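Long-range contacts in archaeal flagellar ATP-binding protein FlaH (Methanocaldococcus jannaschii DSM 2661, PDB 4WIA), which probably binds ATP and magnesium as an accessory component of the archaellum, the archaeal flagellum, with a suggested regulatory role in its assembly: residues S28-G34 with A180-T186; K196-I201 with K213-V219. One frame throughout, in Å; residues are numbered along the deposited sequence.

Contact 1: S28-G34 with A180-T186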
loop_
_atom_site.group_PDB
_atom_site.type_symbol
_atom_site.label_atom_id
_atom_site.label_comp_id
_atom_site.label_asym_id
_atom_site.label_seq_id
_atom_site.Cartn_x
_atom_site.Cartn_y
_atom_site.Cartn_z
ATOM N N SER A 28 15.318 -2.412 -15.989
ATOM C CA SER A 28 16.477 -3.164 -15.533
ATOM C C SER A 28 16.424 -4.615 -16.069
ATOM O O SER A 28 15.340 -5.231 -16.125
ATOM C CB SER A 28 16.518 -3.175 -13.997
ATOM O OG SER A 28 16.877 -1.881 -13.477
ATOM N N LEU A 29 17.586 -5.125 -16.423
ATOM C CA LEU A 29 17.816 -6.515 -16.543
ATOM C C LEU A 29 18.763 -6.959 -15.417
ATOM O O LEU A 29 19.982 -6.703 -15.439
ATOM C CB LEU A 29 18.444 -6.852 -17.882
ATOM C CG LEU A 29 18.818 -8.337 -18.065
ATOM C CD1 LEU A 29 17.614 -9.250 -18.069
ATOM C CD2 LEU A 29 19.601 -8.516 -19.366
ATOM N N ILE A 30 18.205 -7.686 -14.478
ATOM C CA ILE A 30 18.908 -8.100 -13.327
ATOM C C ILE A 30 19.303 -9.545 -13.509
ATOM O O ILE A 30 18.475 -10.399 -13.780
ATOM C CB ILE A 30 17.991 -8.022 -12.094
ATOM C CG1 ILE A 30 17.354 -6.633 -12.005
ATOM C CG2 ILE A 30 18.780 -8.351 -10.831
ATOM C CD1 ILE A 30 16.593 -6.358 -10.722
ATOM N N ILE A 31 20.571 -9.817 -13.374
ATOM C CA ILE A 31 21.058 -11.177 -13.406
ATOM C C ILE A 31 21.547 -11.578 -12.026
ATOM O O ILE A 31 22.405 -10.918 -11.451
ATOM C CB ILE A 31 22.236 -11.312 -14.419
ATOM C CG1 ILE A 31 21.755 -10.951 -15.819
ATOM C CG2 ILE A 31 22.797 -12.734 -14.399
ATOM C CD1 ILE A 31 20.661 -11.845 -16.358
ATOM N N ILE A 32 21.007 -12.657 -11.508
ATOM C CA ILE A 32 21.439 -13.199 -10.246
ATOM C C ILE A 32 22.181 -14.482 -10.452
ATOM O O ILE A 32 21.597 -15.469 -10.830
ATOM C CB ILE A 32 20.256 -13.413 -9.317
ATOM C CG1 ILE A 32 19.463 -12.085 -9.184
ATOM C CG2 ILE A 32 20.778 -13.847 -7.956
ATOM C CD1 ILE A 32 18.136 -12.233 -8.443
ATOM N N GLU A 33 23.487 -14.445 -10.262
ATOM C CA GLU A 33 24.345 -15.528 -10.660
ATOM C C GLU A 33 24.990 -16.128 -9.436
ATOM O O GLU A 33 25.672 -15.424 -8.669
ATOM C CB GLU A 33 25.443 -15.011 -11.624
ATOM C CG GLU A 33 26.589 -16.013 -11.868
ATOM C CD GLU A 33 27.647 -15.576 -12.861
ATOM O OE1 GLU A 33 27.655 -14.399 -13.283
ATOM O OE2 GLU A 33 28.474 -16.452 -13.252
ATOM N N GLY A 34 24.869 -17.441 -9.279
ATOM C CA GLY A 34 25.533 -18.121 -8.183
ATOM C C GLY A 34 25.217 -19.590 -8.269
ATOM O O GLY A 34 24.289 -19.988 -8.957
ATOM N N ALA A 180 23.657 -7.651 -18.599
ATOM C CA ALA A 180 22.981 -7.259 -17.358
ATOM C C ALA A 180 23.076 -5.724 -17.121
ATOM O O ALA A 180 24.120 -5.143 -17.336
ATOM C CB ALA A 180 23.603 -8.002 -16.184
ATOM N N THR A 181 21.991 -5.082 -16.690
ATOM C CA THR A 181 22.098 -3.752 -16.150
ATOM C C THR A 181 22.426 -3.818 -14.641
ATOM O O THR A 181 23.129 -2.951 -14.109
ATOM C CB THR A 181 20.818 -2.932 -16.351
ATOM O OG1 THR A 181 19.756 -3.495 -15.564
ATOM C CG2 THR A 181 20.470 -2.892 -17.792
HETATM N N MSE A 182 21.907 -4.826 -13.960
HETATM C CA MSE A 182 22.229 -5.063 -12.583
HETATM C C MSE A 182 22.719 -6.478 -12.469
HETATM O O MSE A 182 22.015 -7.403 -12.785
HETATM C CB MSE A 182 21.000 -4.833 -11.719
HETATM C CG MSE A 182 21.336 -4.963 -10.235
HETATM SE SE MSE A 182 19.709 -4.687 -9.215
HETATM C CE MSE A 182 20.504 -4.350 -7.482
ATOM N N LEU A 183 23.934 -6.660 -11.992
ATOM C CA LEU A 183 24.475 -7.967 -11.783
ATOM C C LEU A 183 24.749 -8.250 -10.301
ATOM O O LEU A 183 25.494 -7.526 -9.644
ATOM C CB LEU A 183 25.766 -8.110 -12.546
ATOM C CG LEU A 183 26.464 -9.471 -12.393
ATOM C CD1 LEU A 183 25.708 -10.603 -13.107
ATOM C CD2 LEU A 183 27.917 -9.399 -12.891
ATOM N N ILE A 184 24.165 -9.327 -9.805
ATOM C CA ILE A 184 24.268 -9.699 -8.439
ATOM C C ILE A 184 24.801 -11.099 -8.370
ATOM O O ILE A 184 24.239 -12.025 -8.980
ATOM C CB ILE A 184 22.900 -9.701 -7.748
ATOM C CG1 ILE A 184 22.245 -8.352 -7.886
ATOM C CG2 ILE A 184 23.071 -10.061 -6.287
ATOM C CD1 ILE A 184 20.794 -8.339 -7.421
ATOM N N ARG A 185 25.861 -11.285 -7.598
ATOM C CA ARG A 185 26.415 -12.612 -7.380
ATOM C C ARG A 185 26.156 -13.097 -5.972
ATOM O O ARG A 185 26.434 -12.383 -5.009
ATOM C CB ARG A 185 27.915 -12.614 -7.691
ATOM C CG ARG A 185 28.630 -13.901 -7.324
ATOM C CD ARG A 185 29.986 -13.976 -7.965
ATOM N NE ARG A 185 30.869 -14.873 -7.240
ATOM C CZ ARG A 185 31.025 -16.183 -7.483
ATOM N NH1 ARG A 185 30.368 -16.814 -8.461
ATOM N NH2 ARG A 185 31.870 -16.881 -6.729
ATOM N N THR A 186 25.650 -14.321 -5.859
ATOM C CA THR A 186 25.318 -14.920 -4.571
ATOM C C THR A 186 26.288 -16.029 -4.183
ATOM O O THR A 186 26.727 -16.770 -5.046
ATOM C CB THR A 186 23.895 -15.479 -4.555
ATOM O OG1 THR A 186 23.715 -16.403 -5.614
ATOM C CG2 THR A 186 22.909 -14.375 -4.729
HETATM O O HOH W 1 19.419 -1.798 -13.492
#

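Contact 2: K196-I201 with K213-V219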
loop_
_atom_site.group_PDB
_atom_site.type_symbol
_atom_site.label_atom_id
_atom_site.label_comp_id
_atom_site.label_asym_id
_atom_site.label_seq_id
_atom_site.Cartn_x
_atom_site.Cartn_y
_atom_site.Cartn_z
ATOM N N LYS A 196 25.426 -18.218 6.043
ATOM C CA LYS A 196 24.680 -17.031 5.611
ATOM C C LYS A 196 24.803 -16.898 4.137
ATOM O O LYS A 196 25.707 -17.479 3.551
ATOM C CB LYS A 196 25.260 -15.765 6.247
ATOM C CG LYS A 196 25.057 -15.716 7.770
ATOM C CD LYS A 196 25.416 -14.347 8.362
ATOM C CE LYS A 196 26.750 -14.406 9.046
ATOM N NZ LYS A 196 27.250 -13.062 9.444
ATOM N N ASN A 197 23.918 -16.108 3.545
ATOM C CA ASN A 197 24.016 -15.769 2.156
ATOM C C ASN A 197 24.629 -14.410 1.974
ATOM O O ASN A 197 24.437 -13.527 2.804
ATOM C CB ASN A 197 22.650 -15.743 1.560
ATOM C CG ASN A 197 21.908 -17.022 1.827
ATOM O OD1 ASN A 197 21.516 -17.282 2.959
ATOM N ND2 ASN A 197 21.692 -17.818 0.790
ATOM N N LEU A 198 25.393 -14.239 0.906
ATOM C CA LEU A 198 25.862 -12.930 0.551
ATOM C C LEU A 198 25.446 -12.697 -0.856
ATOM O O LEU A 198 25.704 -13.540 -1.692
ATOM C CB LEU A 198 27.384 -12.836 0.670
ATOM C CG LEU A 198 27.998 -11.560 0.092
ATOM C CD1 LEU A 198 27.733 -10.389 1.004
ATOM C CD2 LEU A 198 29.498 -11.725 -0.101
ATOM N N ALA A 199 24.827 -11.544 -1.092
ATOM C CA ALA A 199 24.501 -11.054 -2.409
ATOM C C ALA A 199 25.354 -9.841 -2.675
ATOM O O ALA A 199 25.221 -8.835 -2.001
ATOM C CB ALA A 199 23.068 -10.676 -2.456
ATOM N N LYS A 200 26.279 -9.929 -3.634
ATOM C CA LYS A 200 27.131 -8.834 -3.941
ATOM C C LYS A 200 26.728 -8.193 -5.276
ATOM O O LYS A 200 26.582 -8.876 -6.301
ATOM C CB LYS A 200 28.542 -9.322 -3.990
ATOM C CG LYS A 200 29.549 -8.202 -4.058
ATOM C CD LYS A 200 30.951 -8.784 -4.141
ATOM C CE LYS A 200 31.962 -8.010 -3.337
ATOM N NZ LYS A 200 33.083 -8.939 -3.042
ATOM N N ILE A 201 26.610 -6.872 -5.279
ATOM C CA ILE A 201 26.132 -6.172 -6.445
ATOM C C ILE A 201 27.372 -5.775 -7.215
ATOM O O ILE A 201 27.998 -4.783 -6.909
ATOM C CB ILE A 201 25.297 -4.955 -6.060
ATOM C CG1 ILE A 201 24.002 -5.422 -5.391
ATOM C CG2 ILE A 201 25.028 -4.109 -7.301
ATOM C CD1 ILE A 201 23.085 -4.325 -4.867
ATOM N N LYS A 213 26.962 -2.541 -1.461
ATOM C CA LYS A 213 27.574 -3.486 -2.350
ATOM C C LYS A 213 27.405 -4.928 -1.874
ATOM O O LYS A 213 27.130 -5.822 -2.669
ATOM C CB LYS A 213 29.053 -3.176 -2.461
ATOM C CG LYS A 213 29.674 -3.800 -3.682
ATOM C CD LYS A 213 31.056 -3.287 -4.024
ATOM C CE LYS A 213 31.636 -4.089 -5.185
ATOM N NZ LYS A 213 32.975 -3.573 -5.588
ATOM N N ASN A 214 27.597 -5.159 -0.586
ATOM C CA ASN A 214 27.459 -6.492 -0.021
ATOM C C ASN A 214 26.239 -6.577 0.821
ATOM O O ASN A 214 26.146 -5.910 1.800
ATOM C CB ASN A 214 28.655 -6.797 0.817
ATOM C CG ASN A 214 29.904 -6.876 -0.003
ATOM O OD1 ASN A 214 30.034 -7.745 -0.867
ATOM N ND2 ASN A 214 30.830 -5.974 0.246
ATOM N N ILE A 215 25.311 -7.440 0.477
ATOM C CA ILE A 215 24.101 -7.597 1.283
ATOM C C ILE A 215 24.110 -8.994 1.908
ATOM O O ILE A 215 23.989 -10.008 1.220
ATOM C CB ILE A 215 22.859 -7.364 0.446
ATOM C CG1 ILE A 215 22.860 -5.931 -0.097
ATOM C CG2 ILE A 215 21.621 -7.575 1.284
ATOM C CD1 ILE A 215 21.843 -5.708 -1.210
ATOM N N VAL A 216 24.329 -9.051 3.228
ATOM C CA VAL A 216 24.306 -10.321 3.942
ATOM C C VAL A 216 22.894 -10.623 4.434
ATOM O O VAL A 216 22.199 -9.743 4.890
ATOM C CB VAL A 216 25.264 -10.313 5.115
ATOM C CG1 VAL A 216 25.246 -11.650 5.829
ATOM C CG2 VAL A 216 26.673 -9.968 4.634
ATOM N N PHE A 217 22.457 -11.867 4.279
ATOM C CA PHE A 217 21.158 -12.287 4.797
ATOM C C PHE A 217 21.139 -13.751 5.157
ATOM O O PHE A 217 22.064 -14.495 4.818
ATOM C CB PHE A 217 20.017 -11.986 3.817
ATOM C CG PHE A 217 20.147 -12.659 2.472
ATOM C CD1 PHE A 217 20.903 -12.079 1.453
ATOM C CD2 PHE A 217 19.490 -13.854 2.193
ATOM C CE1 PHE A 217 21.032 -12.689 0.205
ATOM C CE2 PHE A 217 19.600 -14.460 0.923
ATOM C CZ PHE A 217 20.381 -13.876 -0.065
ATOM N N ARG A 218 20.087 -14.135 5.879
ATOM C CA ARG A 218 19.751 -15.531 6.084
ATOM C C ARG A 218 18.263 -15.672 5.751
ATOM O O ARG A 218 17.504 -14.708 5.732
ATOM C CB ARG A 218 20.075 -15.982 7.494
ATOM C CG ARG A 218 19.268 -15.301 8.575
ATOM C CD ARG A 218 19.944 -15.263 9.946
ATOM N NE ARG A 218 19.525 -14.059 10.693
ATOM C CZ ARG A 218 19.931 -12.808 10.414
ATOM N NH1 ARG A 218 19.507 -11.772 11.141
ATOM N NH2 ARG A 218 20.765 -12.582 9.397
ATOM N N VAL A 219 17.874 -16.874 5.400
ATOM C CA VAL A 219 16.493 -17.132 5.062
ATOM C C VAL A 219 15.848 -17.672 6.323
ATOM O O VAL A 219 16.287 -18.683 6.842
ATOM C CB VAL A 219 16.393 -18.128 3.890
ATOM C CG1 VAL A 219 14.936 -18.447 3.583
ATOM C CG2 VAL A 219 17.104 -17.575 2.641
#

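Contact 1: S28-G34 with A180-T186
Ser28 CB lies 3.6 Å from Thr181 OG1, and a water bonded to OG1 also sits close to Ser28 OG, which has a partner in Pro25 O. Leu29 N gives a bent hydrogen bond to Thr181 OG1 at 2.8 Å. The Thr181 torsion, chi1 67°, sets OG1 between its own N and carbonyl carbon, facing Leu29. An alanine here would remove OG1 and is likely to leave Leu29 N and the water without this partner. Leu29 O takes two donors: Thr181 N on a lone pair, and Met182 N from above the carbonyl plane.

Ile30 lies alongside selenomethionine Met182, its CD1 3.8 Å from SE. Ile31 turns to the other face, where its CG1 presses tightly on Ala180 CB at 3.5 Å. Strands 29-33 and 182-186 are parallel neighbours in the core sheet of a KaiC-like P-loop NTPase. Ile31 N bonds Met182 O, and Ile31 O receives Ile184 N. Ile32 CG2 touches Thr186 CG2 at 3.9 Å, and Ile32 also packs against helix 40-53.

Glu33 N bonds Ile184 O, while its carboxylate forms a salt bridge with Arg177. At Gly34, probably the first Walker A glycine, CA lies 3.6 Å from Thr186 OG1, which bonds Thr38 OG1.

Contact 2: K196-I201 with K213-V219
Ala199, Ile215 and Phe217 meet at the apolar centre. Ala199 CB lies in the plane of the Phe217 ring, 3.9 Å from CE1 at its edge. Ala199 and Ile215 form a hydrogen-bonded antiparallel pair. Farther along this face, the Ile201 and Ile215 side chains meet at their CD1 atoms, 4.1 Å apart.

Asn197 covers one face of the Phe217 ring. Its CB stands 3.5 Å from the ring centroid, 18° off the normal, in a CH-pi contact. The amide lies nearly parallel to the ring, with 9° between the planes, and CG is 3.6 Å from CE2. Phe217 chi1, 60°, places the ring between its own N and carbonyl carbon and turns it against the Asn197 side chain. The two backbones also exchange hydrogen bonds, Asn197 N to Phe217 O and Phe217 N to Asn197 O. The ND2 end of the amide bonds Thr38 O.

On the other face, Leu198 CD1 touches both Val216 CG2, at 3.8 Å, and Asn214 CB. Lys196 CD packs on Val216 CG1 at 3.7 Å, and the lysine NZ goes on to a salt bridge with Glu228.

At the polar edge, Lys200 and Asn214 run side by side. Asn214 OD1 rests against the Lys200 carbons, nearest CE at 3.1 Å. Ile201 N bonds Lys213 O.

This is a twisted antiparallel beta hairpin in the C-terminal part of the sheet. One of its faces reaches the probable P-loop through Asn197. Lys196, on the same strand, probably binds ATP, as in relatives.

From the N terminus, the chain reaches strand 29-33 after two short strands and a short helix, and runs on to the probable P-loop. Contact 1 closes a long loop of 145 residues, rich in helix, by setting this strand beside strand 182-191. The chain then turns back into strand 194-204. Contact 2 closes a short loop of 11 residues between that strand and 214-220. The two contacts follow in series, neither nesting nor crossing. They meet where strands 182-191 and 194-204 lie side by side: Arg185 O probably bonds Lys200 N, and Ile184 CG2 packs on Ala199 CB. Together they join the parallel core to the antiparallel end of one sheet.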